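Local coordinates for gala protein type 1, 3 or 4 (Legionella pneumophila subsp. pneumophila, PDB 4XA9) that probably binds small GTPases and may stimulate their GTP hydrolysis, as a leucine-rich repeat protein of a pathogenic bacterium, at residues 25-30 with 48-53; 70-75 with 91-96; 120-125 with 143-148; 172-177 with 194-199. All blocks are in the same frame, centred on the assembly; numbering follows the deposited sequence. Where two conformers were deposited one is given.

Interaction 1 (25-30 with 48-53); sequences LNLRDN and LDLSHN
N53 sets its carboxamide alongside the side chain of L27, the two pointing the same way, with L27 CG 3.6 Å from N53 OD1 and CD1 of the leucine lying near ND2. That oxygen is the hub of the contact. It accepts the backbone N of L25 at 2.9 Å, tilted modestly from the carbonyl plane, and the backbone N of L27 at 3.0 Å from N53 OD1. The second bond is nearly straight (171° at the hydrogen) but comes from above the plane, and the two donors reach the oxygen from opposite faces. The bend of the chain through L25, N26 and L27 thus wraps around one buried acceptor. CG of N53 is anti to its carbonyl carbon (chi1 -77°), which carries the amide toward this bend. The other end of the group is fixed as well: ND2 donates to L50 O of its own segment at 2.9 Å and to L22 O, so both ends resist rotation of the amide. Beside it a water accepts from N26 N and donates to H52 O, its oxygen 2.6 Å from H52 O. Deeper in, L27 CD1 approaches L50 CD2 at 4.5 Å. An asparagine whose side-chain oxygen takes backbone N-H groups of the preceding turn, and whose ND2 donates to backbone oxygens, is the recurring asparagine of leucine-rich repeat proteins.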
loop_
_atom_site.group_PDB
_atom_site.type_symbol
_atom_site.label_atom_id
_atom_site.label_comp_id
_atom_site.label_asym_id
_atom_site.label_seq_id
_atom_site.Cartn_x
_atom_site.Cartn_y
_atom_site.Cartn_z
ATOM N N LEU A 25 -6.364 14.173 -10.470
ATOM C CA LEU A 25 -6.867 15.389 -11.102
ATOM C C LEU A 25 -8.218 15.801 -10.523
ATOM O O LEU A 25 -8.857 16.718 -11.031
ATOM C CB LEU A 25 -6.982 15.201 -12.623
ATOM C CG LEU A 25 -5.665 15.039 -13.387
ATOM C CD1 LEU A 25 -5.915 14.846 -14.877
ATOM C CD2 LEU A 25 -4.764 16.244 -13.151
ATOM N N ASN A 26 -8.637 15.132 -9.452
ATOM C CA ASN A 26 -9.947 15.362 -8.840
ATOM C C ASN A 26 -11.094 15.306 -9.855
ATOM O O ASN A 26 -12.044 16.081 -9.775
ATOM C CB ASN A 26 -9.969 16.709 -8.107
ATOM C CG ASN A 26 -9.054 16.724 -6.892
ATOM O OD1 ASN A 26 -9.382 16.161 -5.850
ATOM N ND2 ASN A 26 -7.904 17.369 -7.024
ATOM N N LEU A 27 -11.005 14.384 -10.807
ATOM C CA LEU A 27 -12.064 14.225 -11.803
ATOM C C LEU A 27 -13.361 13.753 -11.164
ATOM O O LEU A 27 -13.353 13.007 -10.179
ATOM C CB LEU A 27 -11.646 13.247 -12.897
ATOM C CG LEU A 27 -10.351 13.553 -13.648
ATOM C CD1 LEU A 27 -10.169 12.552 -14.777
ATOM C CD2 LEU A 27 -10.358 14.984 -14.175
ATOM N N ARG A 28 -14.481 14.197 -11.725
ATOM C CA ARG A 28 -15.780 13.786 -11.227
ATOM C C ARG A 28 -16.580 13.115 -12.317
ATOM O O ARG A 28 -16.122 12.995 -13.460
ATOM C CB ARG A 28 -16.545 14.981 -10.661
ATOM C CG ARG A 28 -15.870 15.595 -9.442
ATOM C CD ARG A 28 -16.802 16.525 -8.695
ATOM N NE ARG A 28 -17.122 17.729 -9.460
ATOM C CZ ARG A 28 -16.513 18.902 -9.303
ATOM N NH1 ARG A 28 -15.548 19.036 -8.400
ATOM N NH2 ARG A 28 -16.874 19.942 -10.043
ATOM N N ASP A 29 -17.782 12.679 -11.961
ATOM C CA ASP A 29 -18.629 11.967 -12.902
ATOM C C ASP A 29 -18.887 12.769 -14.172
ATOM O O ASP A 29 -18.896 12.205 -15.261
ATOM C CB ASP A 29 -19.953 11.595 -12.246
ATOM C CG ASP A 29 -19.774 10.646 -11.086
ATOM O OD1 ASP A 29 -18.732 9.956 -11.027
ATOM O OD2 ASP A 29 -20.675 10.590 -10.227
ATOM N N ASN A 30 -19.063 14.063 -14.029
ATOM C CA ASN A 30 -19.356 14.939 -15.133
ATOM C C ASN A 30 -18.236 15.094 -16.116
ATOM O O ASN A 30 -18.448 15.633 -17.133
ATOM C CB ASN A 30 -19.831 16.286 -14.648
ATOM C CG ASN A 30 -21.262 16.242 -14.175
ATOM O OD1 ASN A 30 -22.016 15.390 -14.579
ATOM N ND2 ASN A 30 -21.624 17.144 -13.281
ATOM N N LEU A 48 -6.139 2.677 -19.767
ATOM C CA LEU A 48 -6.536 3.929 -19.138
ATOM C C LEU A 48 -6.312 3.929 -17.631
ATOM O O LEU A 48 -6.702 2.988 -16.948
ATOM C CB LEU A 48 -8.007 4.191 -19.442
ATOM C CG LEU A 48 -8.668 5.412 -18.810
ATOM C CD1 LEU A 48 -8.066 6.687 -19.377
ATOM C CD2 LEU A 48 -10.172 5.370 -19.055
ATOM N N ASP A 49 -5.695 4.990 -17.117
ATOM C CA ASP A 49 -5.511 5.151 -15.677
ATOM C C ASP A 49 -6.314 6.350 -15.143
ATOM O O ASP A 49 -5.978 7.508 -15.395
ATOM C CB ASP A 49 -4.018 5.286 -15.361
ATOM C CG ASP A 49 -3.731 5.482 -13.875
ATOM O OD1 ASP A 49 -4.659 5.379 -13.039
ATOM O OD2 ASP A 49 -2.545 5.697 -13.545
ATOM N N LEU A 50 -7.380 6.047 -14.409
ATOM C CA LEU A 50 -8.224 7.067 -13.790
ATOM C C LEU A 50 -8.081 7.068 -12.272
ATOM O O LEU A 50 -8.955 7.561 -11.564
ATOM C CB LEU A 50 -9.693 6.850 -14.153
ATOM C CG LEU A 50 -10.079 6.955 -15.623
ATOM C CD1 LEU A 50 -11.570 6.709 -15.790
ATOM C CD2 LEU A 50 -9.698 8.318 -16.172
ATOM N N SER A 51 -6.983 6.514 -11.774
ATOM C CA SER A 51 -6.834 6.296 -10.336
ATOM C C SER A 51 -6.713 7.602 -9.562
ATOM O O SER A 51 -6.302 8.612 -10.114
ATOM C CB SER A 51 -5.619 5.414 -10.050
ATOM O OG SER A 51 -4.423 6.062 -10.449
ATOM N N HIS A 52 -7.089 7.573 -8.288
ATOM C CA HIS A 52 -6.947 8.726 -7.403
ATOM C C HIS A 52 -7.736 9.938 -7.915
ATOM O O HIS A 52 -7.186 11.013 -8.143
ATOM C CB HIS A 52 -5.471 9.091 -7.222
ATOM C CG HIS A 52 -4.643 7.997 -6.611
ATOM N ND1 HIS A 52 -4.594 7.769 -5.252
ATOM C CD2 HIS A 52 -3.805 7.090 -7.172
ATOM C CE1 HIS A 52 -3.776 6.761 -5.004
ATOM N NE2 HIS A 52 -3.281 6.334 -6.151
ATOM N N ASN A 53 -9.036 9.742 -8.100
ATOM C CA ASN A 53 -9.930 10.824 -8.470
ATOM C C ASN A 53 -11.186 10.728 -7.622
ATOM O O ASN A 53 -11.169 10.069 -6.579
ATOM C CB ASN A 53 -10.238 10.774 -9.965
ATOM C CG ASN A 53 -9.097 11.311 -10.803
ATOM O OD1 ASN A 53 -8.687 12.459 -10.636
ATOM N ND2 ASN A 53 -8.562 10.479 -11.694
HETATM O O HOH W 1 -7.737 13.386 -7.140
#

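Interaction 2 (70-75 with 91-96); sequences SSLNIS and NHITTL
Strands 71-73 and 95-97 run parallel, with S71 opposite T95 and L72 opposite L96, and the backbone of S70 starts the pairing. S70 O accepts two amides: T94 N at 2.9 Å, in the carbonyl plane on a lone pair, and T95 N at 3.1 Å from S70 O, nearly in line with the C=O bond. The chain turns at T94 so that consecutive N-H groups converge on this oxygen. One step on, L72 N donates to T95 O at 3.0 Å, and the bond is nearly straight, 166° at the hydrogen. Ahead of the strand, S70 CB rests against H92 O at 3.3 Å.

The side chains divide between two faces. On the face of S71 and T95, a hydroxyl meets a methyl: S71 OG lies 3.9 Å from T95 CG2. On the other face L72 is the centre of an apolar cluster. Its CG stands anti to the backbone N (chi1 172°), which brings CD2 against two neighbours, I93 CD1 at 3.7 Å from L72 CD2 and L96 CD1 slightly farther off. The two leucines lie side by side and point the same way, whereas I93 slants across L72. L87 of helix 80-87 packs on both leucines, closing the cluster from the helical side. Strand 71-73, helix 80-87 and strand 95-97 form a beta-alpha-beta unit, and leucines repeated at matching positions beneath a parallel sheet are characteristic of the leucine-rich repeat solenoid.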
loop_
_atom_site.group_PDB
_atom_site.type_symbol
_atom_site.label_atom_id
_atom_site.label_comp_id
_atom_site.label_asym_id
_atom_site.label_seq_id
_atom_site.Cartn_x
_atom_site.Cartn_y
_atom_site.Cartn_z
ATOM N N SER A 70 -9.445 -1.809 -22.642
ATOM C CA SER A 70 -9.477 -3.185 -22.141
ATOM C C SER A 70 -8.723 -3.314 -20.833
ATOM O O SER A 70 -8.845 -4.312 -20.123
ATOM C CB SER A 70 -8.875 -4.147 -23.160
ATOM O OG SER A 70 -7.477 -3.952 -23.248
ATOM N N SER A 71 -7.919 -2.303 -20.532
ATOM C CA SER A 71 -7.181 -2.266 -19.283
ATOM C C SER A 71 -7.523 -0.975 -18.566
ATOM O O SER A 71 -7.215 0.112 -19.058
ATOM C CB SER A 71 -5.672 -2.366 -19.533
ATOM O OG SER A 71 -4.963 -2.349 -18.312
ATOM N N LEU A 72 -8.180 -1.103 -17.419
ATOM C CA LEU A 72 -8.681 0.060 -16.703
ATOM C C LEU A 72 -8.195 0.073 -15.263
ATOM O O LEU A 72 -8.419 -0.875 -14.508
ATOM C CB LEU A 72 -10.217 0.099 -16.729
ATOM C CG LEU A 72 -10.810 1.187 -15.821
ATOM C CD1 LEU A 72 -10.470 2.582 -16.351
ATOM C CD2 LEU A 72 -12.318 1.025 -15.633
ATOM N N ASN A 73 -7.511 1.149 -14.894
ATOM C CA ASN A 73 -7.177 1.418 -13.500
ATOM C C ASN A 73 -8.079 2.525 -12.977
ATOM O O ASN A 73 -7.909 3.690 -13.336
ATOM C CB ASN A 73 -5.705 1.820 -13.348
ATOM C CG ASN A 73 -5.293 2.050 -11.891
ATOM O OD1 ASN A 73 -6.123 2.077 -10.977
ATOM N ND2 ASN A 73 -3.999 2.234 -11.676
ATOM N N ILE A 74 -9.039 2.163 -12.131
ATOM C CA ILE A 74 -9.897 3.167 -11.522
ATOM C C ILE A 74 -9.821 3.049 -9.996
ATOM O O ILE A 74 -10.770 3.359 -9.272
ATOM C CB ILE A 74 -11.360 3.045 -12.050
ATOM C CG1 ILE A 74 -12.149 4.334 -11.764
ATOM C CG2 ILE A 74 -12.041 1.770 -11.537
ATOM C CD1 ILE A 74 -13.489 4.414 -12.471
ATOM N N SER A 75 -8.658 2.627 -9.508
ATOM C CA SER A 75 -8.440 2.517 -8.070
ATOM C C SER A 75 -8.490 3.893 -7.406
ATOM O O SER A 75 -8.341 4.909 -8.067
ATOM C CB SER A 75 -7.103 1.825 -7.763
ATOM O OG SER A 75 -5.989 2.564 -8.242
ATOM N N ASN A 91 -17.919 -4.735 -21.929
ATOM C CA ASN A 91 -17.631 -5.810 -22.863
ATOM C C ASN A 91 -16.214 -5.795 -23.444
ATOM O O ASN A 91 -15.890 -6.621 -24.299
ATOM C CB ASN A 91 -18.675 -5.791 -23.980
ATOM C CG ASN A 91 -20.074 -6.086 -23.458
ATOM O OD1 ASN A 91 -20.270 -7.039 -22.697
ATOM N ND2 ASN A 91 -21.047 -5.273 -23.851
ATOM N N HIS A 92 -15.360 -4.894 -22.956
ATOM C CA HIS A 92 -13.963 -4.855 -23.415
ATOM C C HIS A 92 -12.936 -5.077 -22.305
ATOM O O HIS A 92 -11.829 -5.547 -22.558
ATOM C CB HIS A 92 -13.665 -3.523 -24.095
ATOM C CG HIS A 92 -14.212 -3.420 -25.483
ATOM N ND1 HIS A 92 -15.421 -2.824 -25.761
ATOM C CD2 HIS A 92 -13.712 -3.831 -26.672
ATOM C CE1 HIS A 92 -15.645 -2.872 -27.062
ATOM N NE2 HIS A 92 -14.623 -3.479 -27.637
ATOM N N ILE A 93 -13.291 -4.718 -21.081
ATOM C CA ILE A 93 -12.325 -4.763 -19.987
ATOM C C ILE A 93 -11.974 -6.204 -19.608
ATOM O O ILE A 93 -12.853 -7.024 -19.342
ATOM C CB ILE A 93 -12.856 -3.980 -18.766
ATOM C CG1 ILE A 93 -12.901 -2.483 -19.109
ATOM C CG2 ILE A 93 -11.989 -4.224 -17.542
ATOM C CD1 ILE A 93 -13.486 -1.602 -18.024
ATOM N N THR A 94 -10.679 -6.509 -19.630
ATOM C CA THR A 94 -10.179 -7.835 -19.274
ATOM C C THR A 94 -9.213 -7.734 -18.095
ATOM O O THR A 94 -9.018 -8.695 -17.345
ATOM C CB THR A 94 -9.454 -8.516 -20.461
ATOM O OG1 THR A 94 -8.384 -7.679 -20.912
ATOM C CG2 THR A 94 -10.417 -8.775 -21.616
ATOM N N THR A 95 -8.594 -6.564 -17.955
ATOM C CA THR A 95 -7.700 -6.275 -16.832
ATOM C C THR A 95 -8.230 -5.071 -16.076
ATOM O O THR A 95 -8.333 -3.979 -16.635
ATOM C CB THR A 95 -6.256 -5.994 -17.297
ATOM O OG1 THR A 95 -5.700 -7.184 -17.869
ATOM C CG2 THR A 95 -5.385 -5.558 -16.125
ATOM N N LEU A 96 -8.574 -5.270 -14.812
ATOM C CA LEU A 96 -9.271 -4.238 -14.049
ATOM C C LEU A 96 -8.662 -4.013 -12.672
ATOM O O LEU A 96 -8.403 -4.968 -11.938
ATOM C CB LEU A 96 -10.748 -4.611 -13.895
ATOM C CG LEU A 96 -11.648 -3.729 -13.024
ATOM C CD1 LEU A 96 -11.800 -2.327 -13.623
ATOM C CD2 LEU A 96 -13.015 -4.387 -12.864
#

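Interaction 3 (120-125 with 143-148); sequences LYALYN and IDLCFN
Two successive leucine-rich repeat turns meet here, pairing as parallel strands at L120-I143 and Y121-D144 and continuing past the strand ends. D144 N donates to L120 O and A122 N to D144 O, each at 2.9 Å; farther along, Y124 N bonds C146 O. N148 then takes over with its side chain. ND2 donates to A122 O at 3.0 Å and, on its own segment, to L145 O, while OD1 accepts N125 N at 2.8 Å from N148 OD1 and also I127 N. With both ends of the amide engaged, its rotation is fixed.

L123 slants across D144: CD1 lies 3.3 Å from D144 OD1, the oxygen that also takes C146 N in an Asx turn. The other branch of L123, CD2, reaches F147 CE2 at 4.0 Å. The Y124 ring receives F147 CB at its edge, in plane, and the two side chains cross at about a right angle. CB of D144 touches Y121 CD1 at 3.7 Å, while the Y121 hydroxyl bonds K142. Side chains of another protein chain stack on Y121 and F147, and its backbone bonds the Y124 hydroxyl, so these aromatics form part of the surface meeting that chain, on a leucine-rich repeat solenoid.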
loop_
_atom_site.group_PDB
_atom_site.type_symbol
_atom_site.label_atom_id
_atom_site.label_comp_id
_atom_site.label_asym_id
_atom_site.label_seq_id
_atom_site.Cartn_x
_atom_site.Cartn_y
_atom_site.Cartn_z
ATOM N N LEU A 120 -7.836 -9.175 -11.950
ATOM C CA LEU A 120 -8.532 -8.243 -11.069
ATOM C C LEU A 120 -7.672 -7.807 -9.887
ATOM O O LEU A 120 -7.218 -8.632 -9.086
ATOM C CB LEU A 120 -9.837 -8.860 -10.553
ATOM C CG LEU A 120 -10.637 -8.008 -9.557
ATOM C CD1 LEU A 120 -11.112 -6.717 -10.211
ATOM C CD2 LEU A 120 -11.809 -8.776 -8.972
ATOM N N TYR A 121 -7.451 -6.502 -9.790
ATOM C CA TYR A 121 -6.837 -5.910 -8.606
ATOM C C TYR A 121 -7.951 -5.286 -7.793
ATOM O O TYR A 121 -8.697 -4.443 -8.304
ATOM C CB TYR A 121 -5.790 -4.854 -8.972
ATOM C CG TYR A 121 -4.700 -5.351 -9.895
ATOM C CD1 TYR A 121 -3.543 -5.917 -9.390
ATOM C CD2 TYR A 121 -4.835 -5.253 -11.278
ATOM C CE1 TYR A 121 -2.547 -6.374 -10.226
ATOM C CE2 TYR A 121 -3.840 -5.706 -12.128
ATOM C CZ TYR A 121 -2.699 -6.265 -11.595
ATOM O OH TYR A 121 -1.704 -6.721 -12.427
ATOM N N ALA A 122 -8.087 -5.701 -6.539
ATOM C CA ALA A 122 -9.183 -5.208 -5.718
ATOM C C ALA A 122 -8.740 -5.058 -4.277
ATOM O O ALA A 122 -9.466 -5.433 -3.356
ATOM C CB ALA A 122 -10.397 -6.147 -5.814
ATOM N N LEU A 123 -7.543 -4.517 -4.093
ATOM C CA LEU A 123 -6.985 -4.305 -2.762
ATOM C C LEU A 123 -7.897 -3.396 -1.954
ATOM O O LEU A 123 -8.507 -2.476 -2.506
ATOM C CB LEU A 123 -5.587 -3.680 -2.845
ATOM C CG LEU A 123 -4.405 -4.479 -3.393
ATOM C CD1 LEU A 123 -4.523 -4.683 -4.901
ATOM C CD2 LEU A 123 -3.103 -3.759 -3.069
ATOM N N TYR A 124 -7.962 -3.652 -0.648
ATOM C CA TYR A 124 -8.712 -2.824 0.306
ATOM C C TYR A 124 -10.104 -2.416 -0.186
ATOM O O TYR A 124 -10.320 -1.279 -0.585
ATOM C CB TYR A 124 -7.912 -1.566 0.669
ATOM C CG TYR A 124 -8.429 -0.889 1.919
ATOM C CD1 TYR A 124 -8.194 -1.443 3.172
ATOM C CD2 TYR A 124 -9.167 0.290 1.849
ATOM C CE1 TYR A 124 -8.674 -0.844 4.324
ATOM C CE2 TYR A 124 -9.653 0.901 2.999
ATOM C CZ TYR A 124 -9.402 0.326 4.231
ATOM O OH TYR A 124 -9.878 0.919 5.382
ATOM N N ASN A 125 -11.048 -3.348 -0.147
ATOM C CA ASN A 125 -12.385 -3.070 -0.643
ATOM C C ASN A 125 -13.473 -3.598 0.280
ATOM O O ASN A 125 -14.619 -3.756 -0.140
ATOM C CB ASN A 125 -12.563 -3.656 -2.051
ATOM C CG ASN A 125 -12.336 -2.625 -3.147
ATOM O OD1 ASN A 125 -12.858 -1.506 -3.086
ATOM N ND2 ASN A 125 -11.553 -2.998 -4.156
ATOM N N ILE A 143 -5.747 -12.621 -9.294
ATOM C CA ILE A 143 -6.467 -11.762 -8.356
ATOM C C ILE A 143 -5.515 -11.227 -7.285
ATOM O O ILE A 143 -4.731 -11.982 -6.696
ATOM C CB ILE A 143 -7.631 -12.493 -7.633
ATOM C CG1 ILE A 143 -8.284 -13.549 -8.528
ATOM C CG2 ILE A 143 -8.694 -11.490 -7.175
ATOM C CD1 ILE A 143 -9.483 -14.226 -7.868
ATOM N N ASP A 144 -5.592 -9.924 -7.040
ATOM C CA ASP A 144 -4.861 -9.290 -5.953
ATOM C C ASP A 144 -5.875 -8.786 -4.938
ATOM O O ASP A 144 -6.689 -7.908 -5.248
ATOM C CB ASP A 144 -3.985 -8.148 -6.478
ATOM C CG ASP A 144 -2.994 -7.626 -5.434
ATOM O OD1 ASP A 144 -3.314 -7.655 -4.223
ATOM O OD2 ASP A 144 -1.897 -7.169 -5.832
ATOM N N LEU A 145 -5.828 -9.340 -3.731
ATOM C CA LEU A 145 -6.824 -9.035 -2.709
ATOM C C LEU A 145 -6.228 -8.496 -1.409
ATOM O O LEU A 145 -6.847 -8.618 -0.354
ATOM C CB LEU A 145 -7.653 -10.287 -2.398
ATOM C CG LEU A 145 -8.542 -10.762 -3.541
ATOM C CD1 LEU A 145 -9.150 -12.130 -3.243
ATOM C CD2 LEU A 145 -9.628 -9.717 -3.811
ATOM N N CYS A 146 -5.041 -7.900 -1.481
ATOM C CA CYS A 146 -4.369 -7.391 -0.284
ATOM C C CYS A 146 -5.271 -6.455 0.512
ATOM O O CYS A 146 -6.071 -5.730 -0.066
ATOM C CB CYS A 146 -3.078 -6.662 -0.655
ATOM S SG CYS A 146 -1.833 -7.715 -1.406
ATOM N N PHE A 147 -5.140 -6.495 1.837
ATOM C CA PHE A 147 -5.872 -5.611 2.749
ATOM C C PHE A 147 -7.373 -5.871 2.750
ATOM O O PHE A 147 -8.159 -4.963 3.014
ATOM C CB PHE A 147 -5.622 -4.130 2.421
ATOM C CG PHE A 147 -4.170 -3.779 2.218
ATOM C CD1 PHE A 147 -3.253 -3.919 3.249
ATOM C CD2 PHE A 147 -3.736 -3.269 1.006
ATOM C CE1 PHE A 147 -1.924 -3.586 3.070
ATOM C CE2 PHE A 147 -2.403 -2.931 0.817
ATOM C CZ PHE A 147 -1.497 -3.088 1.854
ATOM N N ASN A 148 -7.763 -7.102 2.445
ATOM C CA ASN A 148 -9.145 -7.553 2.607
ATOM C C ASN A 148 -9.190 -8.705 3.606
ATOM O O ASN A 148 -8.451 -9.677 3.463
ATOM C CB ASN A 148 -9.757 -8.010 1.276
ATOM C CG ASN A 148 -9.959 -6.869 0.294
ATOM O OD1 ASN A 148 -10.896 -6.078 0.424
ATOM N ND2 ASN A 148 -9.091 -6.793 -0.710
#

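Interaction 4 (172-177 with 194-199); sequences CDVSDI and GKNAIT
The backbones of 172-177 and 194-199 run almost parallel, 8° apart end to end, with the CA atoms nearest at S175 and A197. A197 N donates to V174 O at 2.8 Å, a nearly straight bond between the two loops. N196 supplies further links through its side chain. Its OD1 accepts C172 N at 2.8 Å, only slightly tilted from the carbonyl plane, and V174 N from well above that plane, at 3.1 Å from N196 OD1. V174 CB sits over the same amide, 3.7 Å from N196 CG, the two side chains slanting across each other, and ND2 is held by A169 O. This is the recurring asparagine of leucine-rich repeats, bonding the turn of the preceding repeat after its strand.

Farther on, D176 opens helix 176-184, where S175 is the N-cap. With CG anti to its carbonyl carbon (chi1 -72°), the carboxylate of D176 reaches across to T199, and the side chains cross at about a right angle. T199 N bonds D176 OD1 on the syn side at 2.7 Å, and S202 OG shares that oxygen. I198 CG2 packs against the same carboxylate, 3.6 Å from D176 OD1. At the other end, a water accepts from D173 N at 2.9 Å and lies close to K195 O. Outside the two segments, D173 OD1 pairs with a basic side chain of another protein chain.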
loop_
_atom_site.group_PDB
_atom_site.type_symbol
_atom_site.label_atom_id
_atom_site.label_comp_id
_atom_site.label_asym_id
_atom_site.label_seq_id
_atom_site.Cartn_x
_atom_site.Cartn_y
_atom_site.Cartn_z
ATOM N N CYS A 172 -4.495 -10.388 4.905
ATOM C CA CYS A 172 -5.857 -10.852 4.667
ATOM C C CYS A 172 -6.386 -11.754 5.779
ATOM O O CYS A 172 -7.361 -12.484 5.575
ATOM C CB CYS A 172 -5.939 -11.588 3.324
ATOM S SG CYS A 172 -5.756 -10.518 1.856
ATOM N N ASP A 173 -5.747 -11.692 6.944
ATOM C CA ASP A 173 -6.126 -12.509 8.103
ATOM C C ASP A 173 -6.103 -14.009 7.797
ATOM O O ASP A 173 -6.982 -14.757 8.228
ATOM C CB ASP A 173 -7.509 -12.096 8.625
ATOM C CG ASP A 173 -7.502 -10.715 9.265
ATOM O OD1 ASP A 173 -6.514 -10.383 9.949
ATOM O OD2 ASP A 173 -8.476 -9.956 9.074
ATOM N N VAL A 174 -5.082 -14.443 7.065
ATOM C CA VAL A 174 -4.911 -15.852 6.741
ATOM C C VAL A 174 -4.016 -16.548 7.766
ATOM O O VAL A 174 -2.922 -16.065 8.073
ATOM C CB VAL A 174 -4.299 -16.031 5.335
ATOM C CG1 VAL A 174 -4.014 -17.496 5.058
ATOM C CG2 VAL A 174 -5.219 -15.454 4.278
ATOM N N SER A 175 -4.473 -17.677 8.300
ATOM C CA SER A 175 -3.629 -18.479 9.185
ATOM C C SER A 175 -3.140 -19.729 8.460
ATOM O O SER A 175 -3.320 -19.856 7.255
ATOM C CB SER A 175 -4.384 -18.876 10.455
ATOM O OG SER A 175 -5.381 -19.841 10.162
ATOM N N ASP A 176 -2.541 -20.654 9.210
ATOM C CA ASP A 176 -2.016 -21.896 8.646
ATOM C C ASP A 176 -3.094 -22.715 7.958
ATOM O O ASP A 176 -2.827 -23.375 6.958
ATOM C CB ASP A 176 -1.345 -22.742 9.731
ATOM C CG ASP A 176 -0.017 -22.166 10.185
ATOM O OD1 ASP A 176 0.755 -21.707 9.319
ATOM O OD2 ASP A 176 0.260 -22.179 11.405
ATOM N N ILE A 177 -4.307 -22.668 8.498
ATOM C CA ILE A 177 -5.444 -23.387 7.933
ATOM C C ILE A 177 -5.685 -23.019 6.472
ATOM O O ILE A 177 -5.864 -23.888 5.614
ATOM C CB ILE A 177 -6.735 -23.100 8.723
ATOM C CG1 ILE A 177 -6.533 -23.403 10.209
ATOM C CG2 ILE A 177 -7.904 -23.887 8.147
ATOM C CD1 ILE A 177 -6.141 -24.827 10.487
ATOM N N GLY A 194 1.912 -12.354 2.387
ATOM C CA GLY A 194 2.612 -11.587 3.362
ATOM C C GLY A 194 1.720 -10.994 4.439
ATOM O O GLY A 194 0.560 -10.840 4.248
ATOM N N LYS A 195 2.365 -10.738 5.557
ATOM C CA LYS A 195 1.615 -9.967 6.634
ATOM C C LYS A 195 0.357 -10.705 7.161
ATOM O O LYS A 195 -0.718 -10.110 7.300
ATOM C CB LYS A 195 1.327 -8.585 6.248
ATOM C CG LYS A 195 1.225 -7.551 7.319
ATOM C CD LYS A 195 2.548 -7.180 7.890
ATOM C CE LYS A 195 2.414 -6.005 8.812
ATOM N NZ LYS A 195 2.943 -4.802 8.134
ATOM N N ASN A 196 0.384 -12.011 7.292
ATOM C CA ASN A 196 -0.727 -12.797 7.750
ATOM C C ASN A 196 -0.311 -13.474 9.083
ATOM O O ASN A 196 0.488 -12.979 9.754
ATOM C CB ASN A 196 -1.168 -13.796 6.703
ATOM C CG ASN A 196 -2.028 -13.174 5.614
ATOM O OD1 ASN A 196 -2.949 -12.467 5.886
ATOM N ND2 ASN A 196 -1.676 -13.434 4.392
ATOM N N ALA A 197 -0.890 -14.604 9.426
ATOM C CA ALA A 197 -0.518 -15.310 10.653
ATOM C C ALA A 197 -0.017 -16.710 10.346
ATOM O O ALA A 197 -0.371 -17.666 11.029
ATOM C CB ALA A 197 -1.694 -15.377 11.616
ATOM N N ILE A 198 0.801 -16.830 9.312
ATOM C CA ILE A 198 1.262 -18.134 8.858
ATOM C C ILE A 198 2.515 -18.567 9.617
ATOM O O ILE A 198 3.416 -17.761 9.852
ATOM C CB ILE A 198 1.511 -18.104 7.340
ATOM C CG1 ILE A 198 0.206 -17.730 6.623
ATOM C CG2 ILE A 198 2.046 -19.428 6.834
ATOM C CD1 ILE A 198 0.341 -17.614 5.140
ATOM N N THR A 199 2.569 -19.836 10.017
ATOM C CA THR A 199 3.706 -20.318 10.805
ATOM C C THR A 199 4.464 -21.425 10.087
ATOM O O THR A 199 4.202 -21.712 8.918
ATOM C CB THR A 199 3.271 -20.852 12.188
ATOM O OG1 THR A 199 2.586 -22.104 12.029
ATOM C CG2 THR A 199 2.359 -19.853 12.886
HETATM O O HOH W 2 -3.762 -10.079 8.312
#

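In the fold
Interactions 2 and 3 pair strands of the same, mostly parallel sheet; interactions 1 and 4 join loops that follow strands, 4 reaching the start of helix 176-184. Interactions 1 and 2 touch through strands 47-49 and 71-73, and 2 and 3 through strands 95-97 and 119-121, where L96 O faces Y121 N at 2.8 Å. Interaction 4 meets interaction 3 by packing of C172 on L145 and N148, but stands about 34 Å from interaction 1, centre to centre. Interaction 3 is buried, the others partly so. Backbone pairing and leucine packing dominate interaction 2; asparagine amides gripping backbone carry 1 and 4, with an aspartate carboxylate added in 4, and interaction 3 combines backbone pairing with such an amide. Another protein chain reaches 1, 3 and 4, but not 2.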